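PDB 4HFK: putative uncharacterized protein from Enterobacter cloacae, which is probably the immunity protein of a type VI secretion system, binding and neutralising a cognate amidase effector so that the producing cell is spared. Local coordinates for residues F9-F15 / W44-L50; V61-L66 / I86-I92; N17-R22 / S40-L45. All blocks are in the same frame, centred on the assembly; numbering follows the deposited sequence. Where two conformers were deposited one is given.

Interaction 1: residues F9-F15 / W44-L50; sequences FSQQQIF and WLEASNL. With SO4 (sulfate ion), chain E.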
loop_
_atom_site.group_PDB
_atom_site.type_symbol
_atom_site.label_atom_id
_atom_site.label_comp_id
_atom_site.label_asym_id
_atom_site.label_seq_id
_atom_site.Cartn_x
_atom_site.Cartn_y
_atom_site.Cartn_z
ATOM N N PHE B 9 0.815 14.907 2.334
ATOM C CA PHE B 9 0.955 14.254 1.031
ATOM C C PHE B 9 0.445 15.203 -0.053
ATOM O O PHE B 9 -0.349 16.101 0.226
ATOM C CB PHE B 9 0.141 12.950 0.984
ATOM C CG PHE B 9 0.664 11.863 1.895
ATOM C CD1 PHE B 9 1.351 10.781 1.372
ATOM C CD2 PHE B 9 0.470 11.928 3.266
ATOM C CE1 PHE B 9 1.848 9.781 2.199
ATOM C CE2 PHE B 9 0.964 10.925 4.102
ATOM C CZ PHE B 9 1.646 9.852 3.564
ATOM N N SER B 10 0.882 15.007 -1.294
ATOM C CA SER B 10 0.362 15.813 -2.397
ATOM C C SER B 10 -1.030 15.306 -2.758
ATOM O O SER B 10 -1.402 14.186 -2.382
ATOM C CB SER B 10 1.253 15.661 -3.623
ATOM O OG SER B 10 1.101 14.364 -4.189
ATOM N N GLN B 11 -1.786 16.104 -3.511
ATOM C CA GLN B 11 -3.116 15.689 -3.962
ATOM C C GLN B 11 -3.035 14.458 -4.856
ATOM O O GLN B 11 -3.919 13.593 -4.831
ATOM C CB GLN B 11 -3.825 16.848 -4.675
ATOM C CG GLN B 11 -4.445 17.856 -3.689
ATOM C CD GLN B 11 -5.622 17.254 -2.921
ATOM O OE1 GLN B 11 -6.429 16.517 -3.491
ATOM N NE2 GLN B 11 -5.719 17.555 -1.627
ATOM N N GLN B 12 -1.970 14.374 -5.646
ATOM C CA GLN B 12 -1.759 13.228 -6.522
ATOM C C GLN B 12 -1.576 11.961 -5.702
ATOM O O GLN B 12 -2.213 10.938 -5.958
ATOM C CB GLN B 12 -0.529 13.455 -7.402
ATOM C CG GLN B 12 -0.653 14.675 -8.281
ATOM C CD GLN B 12 -1.829 14.553 -9.203
ATOM O OE1 GLN B 12 -2.810 15.291 -9.096
ATOM N NE2 GLN B 12 -1.747 13.602 -10.116
ATOM N N GLN B 13 -0.691 12.040 -4.713
ATOM C CA GLN B 13 -0.418 10.895 -3.847
ATOM C C GLN B 13 -1.655 10.479 -3.063
ATOM O O GLN B 13 -1.866 9.291 -2.805
ATOM C CB GLN B 13 0.719 11.226 -2.873
ATOM C CG GLN B 13 2.071 11.401 -3.558
ATOM C CD GLN B 13 3.062 12.160 -2.692
ATOM O OE1 GLN B 13 2.700 12.698 -1.628
ATOM N NE2 GLN B 13 4.313 12.209 -3.134
ATOM N N ILE B 14 -2.457 11.463 -2.665
ATOM C CA ILE B 14 -3.697 11.177 -1.941
ATOM C C ILE B 14 -4.627 10.315 -2.808
ATOM O O ILE B 14 -5.186 9.318 -2.340
ATOM C CB ILE B 14 -4.385 12.476 -1.475
ATOM C CG1 ILE B 14 -3.626 13.068 -0.278
ATOM C CG2 ILE B 14 -5.841 12.213 -1.060
ATOM C CD1 ILE B 14 -3.991 14.507 0.026
ATOM N N PHE B 15 -4.758 10.667 -4.084
ATOM C CA PHE B 15 -5.572 9.878 -4.999
ATOM C C PHE B 15 -4.957 8.494 -5.266
ATOM O O PHE B 15 -5.660 7.471 -5.251
ATOM C CB PHE B 15 -5.802 10.637 -6.313
ATOM C CG PHE B 15 -6.866 10.019 -7.178
ATOM C CD1 PHE B 15 -8.211 10.141 -6.838
ATOM C CD2 PHE B 15 -6.528 9.316 -8.321
ATOM C CE1 PHE B 15 -9.199 9.575 -7.620
ATOM C CE2 PHE B 15 -7.518 8.739 -9.116
ATOM C CZ PHE B 15 -8.854 8.870 -8.769
ATOM N N TRP B 44 -8.338 8.883 2.728
ATOM C CA TRP B 44 -7.748 9.539 1.563
ATOM C C TRP B 44 -8.839 10.261 0.774
ATOM O O TRP B 44 -8.607 11.344 0.219
ATOM C CB TRP B 44 -7.037 8.525 0.655
ATOM C CG TRP B 44 -5.877 7.800 1.309
ATOM C CD1 TRP B 44 -5.799 6.460 1.606
ATOM C CD2 TRP B 44 -4.635 8.379 1.737
ATOM N NE1 TRP B 44 -4.586 6.181 2.185
ATOM C CE2 TRP B 44 -3.854 7.338 2.282
ATOM C CE3 TRP B 44 -4.105 9.675 1.705
ATOM C CZ2 TRP B 44 -2.561 7.555 2.798
ATOM C CZ3 TRP B 44 -2.825 9.894 2.223
ATOM C CH2 TRP B 44 -2.068 8.836 2.762
ATOM N N LEU B 45 -10.022 9.657 0.700
ATOM C CA LEU B 45 -11.140 10.283 -0.008
ATOM C C LEU B 45 -11.454 11.648 0.583
ATOM O O LEU B 45 -11.583 12.633 -0.144
ATOM C CB LEU B 45 -12.403 9.404 0.046
ATOM C CG LEU B 45 -13.654 10.048 -0.580
ATOM C CD1 LEU B 45 -13.565 10.042 -2.106
ATOM C CD2 LEU B 45 -14.950 9.353 -0.128
ATOM N N GLU B 46 -11.596 11.705 1.902
ATOM C CA GLU B 46 -11.903 12.974 2.577
ATOM C C GLU B 46 -10.824 14.021 2.290
ATOM O O GLU B 46 -11.120 15.203 2.095
ATOM C CB GLU B 46 -12.020 12.754 4.094
ATOM C CG GLU B 46 -12.122 14.045 4.904
ATOM C CD GLU B 46 -13.508 14.682 4.863
ATOM O OE1 GLU B 46 -14.492 13.977 4.552
ATOM O OE2 GLU B 46 -13.623 15.889 5.163
ATOM N N ALA B 47 -9.570 13.578 2.268
ATOM C CA ALA B 47 -8.432 14.486 2.090
ATOM C C ALA B 47 -8.346 15.010 0.657
ATOM O O ALA B 47 -7.900 16.133 0.421
ATOM C CB ALA B 47 -7.136 13.790 2.468
ATOM N N SER B 48 -8.772 14.197 -0.300
ATOM C CA SER B 48 -8.749 14.622 -1.701
ATOM C C SER B 48 -9.678 15.815 -1.941
ATOM O O SER B 48 -10.672 16.012 -1.219
ATOM C CB SER B 48 -9.151 13.457 -2.608
ATOM O OG SER B 48 -9.051 13.807 -3.979
ATOM N N ASN B 49 -9.349 16.611 -2.957
ATOM C CA ASN B 49 -10.250 17.660 -3.428
ATOM C C ASN B 49 -10.931 17.321 -4.757
ATOM O O ASN B 49 -11.617 18.160 -5.340
ATOM C CB ASN B 49 -9.499 18.992 -3.529
ATOM C CG ASN B 49 -9.093 19.526 -2.163
ATOM O OD1 ASN B 49 -9.812 19.347 -1.176
ATOM N ND2 ASN B 49 -7.932 20.173 -2.099
ATOM N N LEU B 50 -10.751 16.091 -5.229
ATOM C CA LEU B 50 -11.316 15.684 -6.515
ATOM C C LEU B 50 -12.816 15.384 -6.406
ATOM O O LEU B 50 -13.296 14.990 -5.339
ATOM C CB LEU B 50 -10.564 14.467 -7.066
ATOM C CG LEU B 50 -9.137 14.736 -7.558
ATOM C CD1 LEU B 50 -8.451 13.432 -7.936
ATOM C CD2 LEU B 50 -9.142 15.707 -8.749
HETATM S S SO4 E . 1.100 12.245 -11.808
HETATM O O1 SO4 E . 0.500 11.021 -12.360
HETATM O O2 SO4 E . 0.867 12.275 -10.352
HETATM O O3 SO4 E . 2.545 12.245 -12.068
HETATM O O4 SO4 E . 0.520 13.434 -12.437
HETATM O O HOH W 1 -6.569 14.155 -4.723
#

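Interaction 2: residues V61-L66 / I86-I92; sequences VIVSLL and IANSDAI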
loop_
_atom_site.group_PDB
_atom_site.type_symbol
_atom_site.label_atom_id
_atom_site.label_comp_id
_atom_site.label_asym_id
_atom_site.label_seq_id
_atom_site.Cartn_x
_atom_site.Cartn_y
_atom_site.Cartn_z
ATOM N N VAL B 61 -11.879 1.327 -13.399
ATOM C CA VAL B 61 -10.551 1.056 -13.938
ATOM C C VAL B 61 -9.870 -0.002 -13.076
ATOM O O VAL B 61 -9.277 -0.952 -13.590
ATOM C CB VAL B 61 -9.696 2.348 -14.020
ATOM C CG1 VAL B 61 -8.264 2.022 -14.373
ATOM C CG2 VAL B 61 -10.291 3.308 -15.046
ATOM N N ILE B 62 -9.986 0.156 -11.761
ATOM C CA ILE B 62 -9.449 -0.818 -10.813
ATOM C C ILE B 62 -9.947 -2.245 -11.100
ATOM O O ILE B 62 -9.148 -3.186 -11.200
ATOM C CB ILE B 62 -9.815 -0.418 -9.368
ATOM C CG1 ILE B 62 -9.009 0.811 -8.935
ATOM C CG2 ILE B 62 -9.552 -1.555 -8.406
ATOM C CD1 ILE B 62 -9.480 1.414 -7.628
ATOM N N VAL B 63 -11.260 -2.410 -11.228
ATOM C CA VAL B 63 -11.831 -3.741 -11.437
ATOM C C VAL B 63 -11.284 -4.372 -12.725
ATOM O O VAL B 63 -10.975 -5.569 -12.760
ATOM C CB VAL B 63 -13.379 -3.705 -11.439
ATOM C CG1 VAL B 63 -13.950 -5.052 -11.849
ATOM C CG2 VAL B 63 -13.898 -3.323 -10.050
ATOM N N SER B 64 -11.127 -3.549 -13.762
ATOM C CA SER B 64 -10.602 -4.011 -15.037
ATOM C C SER B 64 -9.117 -4.381 -14.962
ATOM O O SER B 64 -8.706 -5.423 -15.478
ATOM C CB SER B 64 -10.827 -2.947 -16.113
ATOM O OG SER B 64 -10.322 -3.390 -17.365
ATOM N N LEU B 65 -8.309 -3.533 -14.329
ATOM C CA LEU B 65 -6.868 -3.785 -14.255
ATOM C C LEU B 65 -6.512 -4.950 -13.321
ATOM O O LEU B 65 -5.541 -5.671 -13.566
ATOM C CB LEU B 65 -6.103 -2.515 -13.858
ATOM C CG LEU B 65 -5.977 -1.427 -14.932
ATOM C CD1 LEU B 65 -5.141 -0.252 -14.435
ATOM C CD2 LEU B 65 -5.369 -1.984 -16.202
ATOM N N LEU B 66 -7.303 -5.136 -12.261
ATOM C CA LEU B 66 -7.078 -6.233 -11.313
ATOM C C LEU B 66 -7.101 -7.601 -11.998
ATOM O O LEU B 66 -6.494 -8.557 -11.508
ATOM C CB LEU B 66 -8.096 -6.196 -10.164
ATOM C CG LEU B 66 -7.764 -5.283 -8.978
ATOM C CD1 LEU B 66 -8.874 -5.310 -7.940
ATOM C CD2 LEU B 66 -6.439 -5.677 -8.329
ATOM N N ILE B 86 -1.280 -0.464 -10.319
ATOM C CA ILE B 86 -2.564 0.070 -10.755
ATOM C C ILE B 86 -2.721 1.537 -10.353
ATOM O O ILE B 86 -3.149 2.363 -11.164
ATOM C CB ILE B 86 -3.742 -0.781 -10.200
ATOM C CG1 ILE B 86 -3.805 -2.118 -10.948
ATOM C CG2 ILE B 86 -5.066 -0.038 -10.339
ATOM C CD1 ILE B 86 -4.802 -3.143 -10.362
ATOM N N ALA B 87 -2.368 1.862 -9.110
ATOM C CA ALA B 87 -2.469 3.239 -8.615
ATOM C C ALA B 87 -1.656 4.215 -9.468
ATOM O O ALA B 87 -2.018 5.388 -9.622
ATOM C CB ALA B 87 -2.023 3.308 -7.163
ATOM N N ASN B 88 -0.553 3.722 -10.015
ATOM C CA ASN B 88 0.360 4.549 -10.795
ATOM C C ASN B 88 0.282 4.309 -12.297
ATOM O O ASN B 88 1.201 4.682 -13.039
ATOM C CB ASN B 88 1.793 4.328 -10.307
ATOM C CG ASN B 88 2.003 4.875 -8.915
ATOM O OD1 ASN B 88 2.272 6.064 -8.746
ATOM N ND2 ASN B 88 1.837 4.020 -7.899
ATOM N N SER B 89 -0.812 3.702 -12.750
ATOM C CA SER B 89 -0.950 3.365 -14.162
ATOM C C SER B 89 -1.438 4.545 -14.995
ATOM O O SER B 89 -2.060 5.480 -14.467
ATOM C CB SER B 89 -1.918 2.190 -14.340
ATOM O OG SER B 89 -3.250 2.601 -14.071
ATOM N N ASP B 90 -1.162 4.481 -16.298
ATOM C CA ASP B 90 -1.667 5.457 -17.258
ATOM C C ASP B 90 -3.200 5.480 -17.274
ATOM O O ASP B 90 -3.813 6.533 -17.454
ATOM C CB ASP B 90 -1.140 5.143 -18.669
ATOM C CG ASP B 90 0.327 5.526 -18.859
ATOM O OD1 ASP B 90 0.991 5.950 -17.885
ATOM O OD2 ASP B 90 0.822 5.394 -20.007
ATOM N N ALA B 91 -3.821 4.322 -17.077
ATOM C CA ALA B 91 -5.283 4.261 -17.089
ATOM C C ALA B 91 -5.918 5.060 -15.946
ATOM O O ALA B 91 -7.004 5.619 -16.089
ATOM C CB ALA B 91 -5.764 2.810 -17.077
ATOM N N ILE B 92 -5.245 5.112 -14.804
ATOM C CA ILE B 92 -5.758 5.855 -13.658
ATOM C C ILE B 92 -5.398 7.344 -13.772
ATOM O O ILE B 92 -6.110 8.211 -13.251
ATOM C CB ILE B 92 -5.208 5.247 -12.340
ATOM C CG1 ILE B 92 -5.969 3.952 -11.993
ATOM C CG2 ILE B 92 -5.279 6.245 -11.182
ATOM C CD1 ILE B 92 -7.385 4.199 -11.428
#

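Interaction 3: residues N17-R22 / S40-L45; sequences NWVQNR and SAAAWL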
loop_
_atom_site.group_PDB
_atom_site.type_symbol
_atom_site.label_atom_id
_atom_site.label_comp_id
_atom_site.label_asym_id
_atom_site.label_seq_id
_atom_site.Cartn_x
_atom_site.Cartn_y
_atom_site.Cartn_z
ATOM N N ASN B 17 -3.041 6.767 -3.289
ATOM C CA ASN B 17 -3.214 5.974 -2.083
ATOM C C ASN B 17 -4.658 5.509 -1.915
ATOM O O ASN B 17 -4.897 4.378 -1.486
ATOM C CB ASN B 17 -2.698 6.747 -0.859
ATOM C CG ASN B 17 -1.192 7.003 -0.942
ATOM O OD1 ASN B 17 -0.497 6.346 -1.723
ATOM N ND2 ASN B 17 -0.690 7.962 -0.158
ATOM N N TRP B 18 -5.619 6.359 -2.276
ATOM C CA TRP B 18 -7.004 5.911 -2.340
ATOM C C TRP B 18 -7.123 4.693 -3.253
ATOM O O TRP B 18 -7.682 3.656 -2.860
ATOM C CB TRP B 18 -7.952 7.020 -2.822
ATOM C CG TRP B 18 -9.409 6.559 -2.842
ATOM C CD1 TRP B 18 -10.297 6.580 -1.794
ATOM C CD2 TRP B 18 -10.118 5.983 -3.955
ATOM N NE1 TRP B 18 -11.519 6.070 -2.196
ATOM C CE2 TRP B 18 -11.436 5.701 -3.514
ATOM C CE3 TRP B 18 -9.779 5.705 -5.283
ATOM C CZ2 TRP B 18 -12.403 5.133 -4.356
ATOM C CZ3 TRP B 18 -10.743 5.152 -6.119
ATOM C CH2 TRP B 18 -12.043 4.873 -5.647
ATOM N N VAL B 19 -6.588 4.811 -4.464
ATOM C CA VAL B 19 -6.685 3.725 -5.443
ATOM C C VAL B 19 -6.015 2.458 -4.911
ATOM O O VAL B 19 -6.569 1.355 -5.024
ATOM C CB VAL B 19 -6.044 4.102 -6.801
ATOM C CG1 VAL B 19 -5.963 2.871 -7.719
ATOM C CG2 VAL B 19 -6.834 5.223 -7.481
ATOM N N GLN B 20 -4.826 2.619 -4.329
ATOM C CA GLN B 20 -4.076 1.470 -3.817
ATOM C C GLN B 20 -4.822 0.784 -2.671
ATOM O O GLN B 20 -4.970 -0.441 -2.658
ATOM C CB GLN B 20 -2.677 1.893 -3.352
ATOM C CG GLN B 20 -1.662 0.736 -3.334
ATOM C CD GLN B 20 -1.166 0.392 -1.938
ATOM O OE1 GLN B 20 -1.710 0.862 -0.942
ATOM N NE2 GLN B 20 -0.117 -0.429 -1.863
ATOM N N ASN B 21 -5.286 1.575 -1.709
ATOM C CA ASN B 21 -5.972 1.022 -0.543
ATOM C C ASN B 21 -7.252 0.313 -0.961
ATOM O O ASN B 21 -7.583 -0.761 -0.458
ATOM C CB ASN B 21 -6.304 2.118 0.468
ATOM C CG ASN B 21 -5.090 2.613 1.227
ATOM O OD1 ASN B 21 -5.229 3.412 2.157
ATOM N ND2 ASN B 21 -3.892 2.159 0.833
ATOM N N ARG B 22 -7.972 0.916 -1.895
ATOM C CA ARG B 22 -9.175 0.296 -2.427
ATOM C C ARG B 22 -8.868 -1.007 -3.190
ATOM O O ARG B 22 -9.624 -1.984 -3.103
ATOM C CB ARG B 22 -9.920 1.283 -3.318
ATOM C CG ARG B 22 -11.150 0.697 -3.935
ATOM C CD ARG B 22 -12.292 1.690 -3.899
ATOM N NE ARG B 22 -13.489 1.115 -4.503
ATOM C CZ ARG B 22 -14.526 0.662 -3.807
ATOM N NH1 ARG B 22 -14.523 0.738 -2.480
ATOM N NH2 ARG B 22 -15.570 0.155 -4.443
ATOM N N SER B 40 -9.576 2.918 5.491
ATOM C CA SER B 40 -8.365 3.654 5.157
ATOM C C SER B 40 -8.550 4.474 3.878
ATOM O O SER B 40 -8.208 5.665 3.839
ATOM C CB SER B 40 -7.189 2.684 5.013
ATOM O OG SER B 40 -6.916 2.052 6.257
ATOM N N ALA B 41 -9.113 3.846 2.848
ATOM C CA ALA B 41 -9.366 4.530 1.583
ATOM C C ALA B 41 -10.271 5.748 1.796
ATOM O O ALA B 41 -10.077 6.799 1.175
ATOM C CB ALA B 41 -9.991 3.560 0.568
ATOM N N ALA B 42 -11.257 5.618 2.683
ATOM C CA ALA B 42 -12.191 6.726 2.916
ATOM C C ALA B 42 -11.505 7.929 3.573
ATOM O O ALA B 42 -12.008 9.052 3.494
ATOM C CB ALA B 42 -13.421 6.270 3.735
ATOM N N ALA B 43 -10.366 7.700 4.226
ATOM C CA ALA B 43 -9.610 8.815 4.802
ATOM C C ALA B 43 -8.908 9.599 3.699
ATOM O O ALA B 43 -8.855 10.831 3.740
ATOM C CB ALA B 43 -8.600 8.326 5.822
ATOM N N TRP B 44 -8.338 8.883 2.728
ATOM C CA TRP B 44 -7.748 9.539 1.563
ATOM C C TRP B 44 -8.839 10.261 0.774
ATOM O O TRP B 44 -8.607 11.344 0.219
ATOM C CB TRP B 44 -7.037 8.525 0.655
ATOM C CG TRP B 44 -5.877 7.800 1.309
ATOM C CD1 TRP B 44 -5.799 6.460 1.606
ATOM C CD2 TRP B 44 -4.635 8.379 1.737
ATOM N NE1 TRP B 44 -4.586 6.181 2.185
ATOM C CE2 TRP B 44 -3.854 7.338 2.282
ATOM C CE3 TRP B 44 -4.105 9.675 1.705
ATOM C CZ2 TRP B 44 -2.561 7.555 2.798
ATOM C CZ3 TRP B 44 -2.825 9.894 2.223
ATOM C CH2 TRP B 44 -2.068 8.836 2.762
ATOM N N LEU B 45 -10.022 9.657 0.700
ATOM C CA LEU B 45 -11.140 10.283 -0.008
ATOM C C LEU B 45 -11.454 11.648 0.583
ATOM O O LEU B 45 -11.583 12.633 -0.144
ATOM C CB LEU B 45 -12.403 9.404 0.046
ATOM C CG LEU B 45 -13.654 10.048 -0.580
ATOM C CD1 LEU B 45 -13.565 10.042 -2.106
ATOM C CD2 LEU B 45 -14.950 9.353 -0.128
#

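Interaction 1: residues F9-F15 / W44-L50
Phe9 lays one face of its ring over the edge of Trp44, whose CH2 sits 3.8 Å above the Phe9 ring plane, over its centre. This is a T-shaped (edge-to-face) aromatic pair, with ring centroids 5.0 Å apart and planes at 81°. It belongs to an all-helical fold, at the place where the start of helix 11-27 meets the end of helix 31-47. Ile14 fills the angle between the aromatic pair and the helix end: CG1 rests at the indole edge beside CE3, CD1 meets the small Ala47 CB, and CG2 lies against Trp44 O and Ser48 N. A branched aliphatic suits this spot because its arms reach three neighbours at once. Farther along, Phe15 CD1 packs on Leu50 CD1 at 3.5 Å, and Phe55 of helix 52-66 approaches both residues.

Each helix end is finished by a serine. Ser10 is the N-cap of helix 11-27 and forms a capping box with Gln13, Ser10 OG accepting from Gln13 N and Gln13 OE1 accepting from Ser10 N. Past the other helix, Ser48 OG receives Leu50 N in an ST turn; with OG anti to the backbone N, it lies beside the carbonyl carbon, within range of that N-H. Asn49 OD1 is hydrogen-bonded to a basic side chain of the other protein in the assembly.

Gln11 reaches across with a side chain bent at chi2 (-68°), which turns its amide toward Ser48 and Asn49, its plane nearly parallel to the Asn49 amide stacked on it. NE2 gives a weak bond to Ala47 O, while OE1 accepts from Asn49 N at 3.0 Å, the donor tilted 32° from the carbonyl plane. A water donates to Gln11 OE1 and Gln11 O and accepts from Ser48 OG at 2.6 Å.

Interaction 2: residues V61-L66 / I86-I92
Leu65 projects from helix 52-66 into the hollow of the turn that follows helix 79-87. Its CB lies 3.7 Å from Ile86 CG1 at one wall, and CD1 reaches 3.4 Å from Ser89 OG and also meets Ala91 CB. One turn earlier, Val61 is the second bump: CG1 sits between Ala91 CB and Ile92 CD1, 3.8 Å from each. That methyl stands anti to the backbone N (chi1 171°), which carries it to both partners. Alanine fits at 91 because a single methyl is enough to meet both Val61 and Leu65.

The fit runs the other way at Ile86, a bump received among Ile62, Leu65 and Leu66. Its CG1 rests on Leu65 CB and CG2 lies near Leu65 CD1; CG2 also faces Ile62 CG1, and CD1 extends to Leu66 CD2 at 3.6 Å. The contact thus seats an i, i+4 ridge, Val61 and Leu65, against a helix end and its exit turn in this small all-helical protein.

Ser89 shapes the hollow from within by an ST motif, its OG accepting from Ile92 N. The same hydroxyl donates to Ile86 O at 2.9 Å, with the donor 17° from the carbonyl plane, and Ile86 O takes Ser89 N as well. Leu3 of the second subunit, another copy of this protein, packs on Leu65 and Ile86, and its Pro4 on Ser89.

Interaction 3: residues N17-R22 / S40-L45
Asn17 lies over the indole of Trp44 in a CH-pi contact: CB sits 3.5 Å from the centroid of the five-membered ring, 16° off the normal, while ND2 hangs over the six-membered ring, 3.3 Å from CH2.

The polar link is a weak hydrogen bond. Trp44 NE1 donates its N-H to Asn21 OD1 at 2.8 Å, but with a bent angle of 128°; OD1 approaches in the plane of the indole, at its edge. An asparagine carbonyl offers the buried indole N-H an acceptor, though a poorly aligned one. In a separate carbonyl-edge contact, Ala41 O lies in plane at the Trp18 edge.

Apolar packing completes the contact. Trp18 CG is anti to the backbone N, which carries the indole across helix 31-47, so that CD1 meets Ala41 CB at 3.8 Å and Leu45 CB at 4.0 Å. Small Ala41 lets the backbones come close, with Trp18 CA 4.8 Å from Ala41 CA.

Segments 17-22 and 40-45 run antiparallel, 165° between their directions, with a closest axis approach of 8.3 Å. Helix 52-66 adds Phe55, edge-to-face with Trp18, and Asp59, which pairs with Arg22; Val19 packs on Ile86 and Ala87 of helix 79-87.

From the N terminus, residues 9-15 open the first contact and 17-22 the next. Helix 31-47 then returns antiparallel, so 40-45 closes interaction 3 and 44-50 closes interaction 1 around it: interaction 3 is nested inside the loop of interaction 1, and the two share Trp44 and Leu45. Together they join helices 11-27 and 31-47 along a hairpin. Interaction 2 opens only afterwards, on helix 52-66, and closes at the end of helix 79-87 and its exit turn, in series with both. Helix 11-27 connects the two regions, where Val19 packs on Ile62, Ile86 and Ala87 and Phe15 on Ile92. All three contacts also touch the second subunit.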